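Local coordinates for protein MATE family efflux transporter (Vibrio cholerae, PDB 6IDP) that probably exports drugs and other toxic compounds across the bacterial inner membrane, driven by proton-dependent changes in conformation, at residues K12-M17 with T287-P292. Numbering follows the deposited sequence.
Sequences KQLFQM and TMSLPP. With OLC ((2R)-2,3-dihydroxypropyl (9Z)-octadec-9-enoate), chain Q; OLC ((2R)-2,3-dihydroxypropyl (9Z)-octadec-9-enoate), chain P; OLC ((2R)-2,3-dihydroxypropyl (9Z)-octadec-9-enoate), chain M.
Met17 and Ser289 mark the closest passage of two membrane helices, their CA atoms 5.6 Å apart. The axes of the short segments run 9.4 Å apart at closest, with 131° between their N-to-C directions, a steep crossing roughly midway between perpendicular and antiparallel, and no hydrogen bond joins the two segments. Residues 287-292 belong to a kinked helix: Pro291 and Pro292 have no amide hydrogen to offer the preceding turn, and the N of Met288 also lacks its helical bond.

At the near point a small residue lets backbone meet side chain. Ser289 presents its CB to the carbonyl oxygen of Met17 at 3.5 Å, while that oxygen is hydrogen-bonded to Thr160. The Ser289 hydroxyl, at chi1 57° lying between its own N and carbonyl carbon, bonds to Thr18, the next residue of helix 5-39, so a polar link ties the two helices just beyond Met17. The Met17 chain, bent at both chi2 and chi3, curls toward the other helix and brings its terminal CE within 3.7 Å of the Ser289 carbonyl oxygen. One turn before Met17, Leu14 meets Leu290, the neighbour of Ser289, obliquely, CD1 to CD1 at 4.2 Å; both also touch Leu309 and Ala313 of helix 303-330, which closes this side.

Monoolein chains take up much of the remaining surface of residues 12-17, where Phe15 points away from residues 287-292. Over one face of its ring lies C13 of OLC chain Q, 3.5 Å above the plane, whereas C16 of OLC chain P comes in at the edge. The second branch of Leu14, CD2, leans on C12 of that same chain P molecule at 3.7 Å, leaving CD1 to the protein.

A serine packed against a backbone carbonyl, beside a proline kink, here joins the N-terminal helix 5-39 to helix 281-299 in the all-helical fold of a MATE transporter.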
loop_
_atom_site.group_PDB
_atom_site.type_symbol
_atom_site.label_atom_id
_atom_site.label_comp_id
_atom_site.label_asym_id
_atom_site.label_seq_id
_atom_site.Cartn_x
_atom_site.Cartn_y
_atom_site.Cartn_z
ATOM N N LYS A 12 -2.982 19.953 -12.946
ATOM C CA LYS A 12 -4.291 19.430 -13.330
ATOM C C LYS A 12 -4.217 17.971 -13.768
ATOM O O LYS A 12 -5.139 17.195 -13.521
ATOM C CB LYS A 12 -4.903 20.282 -14.444
ATOM C CG LYS A 12 -5.441 21.620 -13.974
ATOM C CD LYS A 12 -6.100 22.381 -15.112
ATOM C CE LYS A 12 -6.795 23.635 -14.609
ATOM N NZ LYS A 12 -5.849 24.564 -13.932
ATOM N N GLN A 13 -3.121 17.599 -14.422
ATOM C CA GLN A 13 -2.936 16.218 -14.853
ATOM C C GLN A 13 -2.788 15.306 -13.639
ATOM O O GLN A 13 -3.377 14.228 -13.587
ATOM C CB GLN A 13 -1.718 16.087 -15.776
ATOM C CG GLN A 13 -1.902 16.699 -17.161
ATOM C CD GLN A 13 -0.617 16.713 -17.975
ATOM O OE1 GLN A 13 0.301 15.933 -17.722
ATOM N NE2 GLN A 13 -0.547 17.604 -18.956
ATOM N N LEU A 14 -2.007 15.750 -12.659
ATOM C CA LEU A 14 -1.809 14.976 -11.440
ATOM C C LEU A 14 -3.122 14.816 -10.679
ATOM O O LEU A 14 -3.412 13.742 -10.156
ATOM C CB LEU A 14 -0.749 15.627 -10.545
ATOM C CG LEU A 14 -0.495 14.957 -9.190
ATOM C CD1 LEU A 14 0.040 13.541 -9.363
ATOM C CD2 LEU A 14 0.449 15.794 -8.335
ATOM N N PHE A 15 -3.918 15.880 -10.630
ATOM C CA PHE A 15 -5.212 15.825 -9.953
ATOM C C PHE A 15 -6.145 14.808 -10.605
ATOM O O PHE A 15 -6.766 13.998 -9.917
ATOM C CB PHE A 15 -5.881 17.203 -9.931
ATOM C CG PHE A 15 -7.287 17.178 -9.406
ATOM C CD1 PHE A 15 -7.533 17.035 -8.050
ATOM C CD2 PHE A 15 -8.367 17.290 -10.268
ATOM C CE1 PHE A 15 -8.830 17.008 -7.562
ATOM C CE2 PHE A 15 -9.667 17.262 -9.785
ATOM C CZ PHE A 15 -9.896 17.122 -8.430
ATOM N N GLN A 16 -6.241 14.851 -11.931
ATOM C CA GLN A 16 -7.125 13.941 -12.658
ATOM C C GLN A 16 -6.653 12.494 -12.565
ATOM O O GLN A 16 -7.461 11.573 -12.619
ATOM C CB GLN A 16 -7.244 14.356 -14.128
ATOM C CG GLN A 16 -8.049 15.629 -14.353
ATOM C CD GLN A 16 -9.497 15.500 -13.902
ATOM O OE1 GLN A 16 -10.098 14.429 -13.995
ATOM N NE2 GLN A 16 -10.062 16.596 -13.407
ATOM N N MET A 17 -5.347 12.298 -12.430
ATOM C CA MET A 17 -4.799 10.959 -12.264
ATOM C C MET A 17 -5.009 10.432 -10.847
ATOM O O MET A 17 -5.178 9.232 -10.645
ATOM C CB MET A 17 -3.306 10.943 -12.601
ATOM C CG MET A 17 -2.991 11.031 -14.086
ATOM S SD MET A 17 -3.192 9.462 -14.949
ATOM C CE MET A 17 -1.927 8.470 -14.155
ATOM N N THR A 287 0.902 7.921 -4.519
ATOM C CA THR A 287 1.979 6.955 -4.730
ATOM C C THR A 287 1.590 5.893 -5.754
ATOM O O THR A 287 2.403 5.044 -6.118
ATOM C CB THR A 287 2.389 6.255 -3.419
ATOM O OG1 THR A 287 1.268 5.550 -2.878
ATOM C CG2 THR A 287 2.892 7.271 -2.408
ATOM N N MET A 288 0.343 5.940 -6.210
ATOM C CA MET A 288 -0.117 5.043 -7.260
ATOM C C MET A 288 -0.357 5.785 -8.575
ATOM O O MET A 288 -0.347 5.180 -9.644
ATOM C CB MET A 288 -1.391 4.322 -6.820
ATOM C CG MET A 288 -1.159 3.296 -5.727
ATOM S SD MET A 288 -2.685 2.529 -5.158
ATOM C CE MET A 288 -3.489 3.931 -4.390
ATOM N N SER A 289 -0.564 7.095 -8.492
ATOM C CA SER A 289 -0.852 7.890 -9.684
ATOM C C SER A 289 0.399 8.568 -10.238
ATOM O O SER A 289 0.561 8.696 -11.450
ATOM C CB SER A 289 -1.925 8.938 -9.381
ATOM O OG SER A 289 -1.530 9.783 -8.315
ATOM N N LEU A 290 1.281 8.994 -9.342
ATOM C CA LEU A 290 2.492 9.712 -9.728
ATOM C C LEU A 290 3.563 8.857 -10.440
ATOM O O LEU A 290 4.135 9.312 -11.431
ATOM C CB LEU A 290 3.105 10.388 -8.496
ATOM C CG LEU A 290 4.323 11.286 -8.699
ATOM C CD1 LEU A 290 4.011 12.380 -9.704
ATOM C CD2 LEU A 290 4.764 11.881 -7.369
ATOM N N PRO A 291 3.850 7.632 -9.944
ATOM C CA PRO A 291 4.897 6.860 -10.633
ATOM C C PRO A 291 4.697 6.597 -12.142
ATOM O O PRO A 291 5.695 6.636 -12.855
ATOM C CB PRO A 291 4.908 5.534 -9.864
ATOM C CG PRO A 291 4.478 5.907 -8.492
ATOM C CD PRO A 291 3.426 6.965 -8.696
ATOM N N PRO A 292 3.463 6.325 -12.617
ATOM C CA PRO A 292 3.351 6.152 -14.072
ATOM C C PRO A 292 3.678 7.424 -14.843
ATOM O O PRO A 292 4.278 7.352 -15.913
ATOM C CB PRO A 292 1.881 5.780 -14.279
ATOM C CG PRO A 292 1.395 5.320 -12.961
ATOM C CD PRO A 292 2.180 6.067 -11.938
HETATM C C18 OLC Q . -7.873 19.255 -1.825
HETATM C C10 OLC Q . -8.949 21.343 -10.496
HETATM C C9 OLC Q . -9.027 21.822 -11.755
HETATM C C17 OLC Q . -8.316 19.009 -3.251
HETATM C C11 OLC Q . -9.209 22.262 -9.322
HETATM C C16 OLC Q . -7.570 19.931 -4.195
HETATM C C12 OLC Q . -9.266 21.469 -8.032
HETATM C C15 OLC Q . -8.265 19.933 -5.540
HETATM C C13 OLC Q . -8.065 20.552 -7.933
HETATM C C14 OLC Q . -7.426 20.668 -6.563
HETATM C C18 OLC P . -7.078 14.210 -4.850
HETATM C C10 OLC P . -3.385 20.276 -6.883
HETATM C C9 OLC P . -3.967 21.385 -7.390
HETATM C C17 OLC P . -6.259 15.250 -4.116
HETATM C C11 OLC P . -3.034 19.106 -7.780
HETATM C C8 OLC P . -4.280 21.493 -8.869
HETATM C C16 OLC P . -5.491 16.092 -5.113
HETATM C C12 OLC P . -2.127 18.136 -7.052
HETATM C C7 OLC P . -5.339 22.551 -9.095
HETATM C C15 OLC P . -4.260 15.345 -5.572
HETATM C C13 OLC P . -2.907 17.365 -6.009
HETATM C C6 OLC P . -4.713 23.814 -9.648
HETATM C C14 OLC P . -3.554 16.152 -6.639
HETATM C C5 OLC P . -4.354 23.613 -11.104
HETATM C C18 OLC M . -11.853 15.185 -4.354
HETATM C C10 OLC M . -13.905 15.013 -13.083
HETATM C C17 OLC M . -11.992 14.515 -5.704
HETATM C C11 OLC M . -13.460 16.139 -12.177
HETATM C C16 OLC M . -13.027 15.248 -6.529
HETATM C C12 OLC M . -12.996 15.576 -10.850
HETATM C C15 OLC M . -13.093 14.653 -7.920
HETATM C C13 OLC M . -14.157 14.904 -10.153
HETATM C C14 OLC M . -14.203 15.325 -8.700
#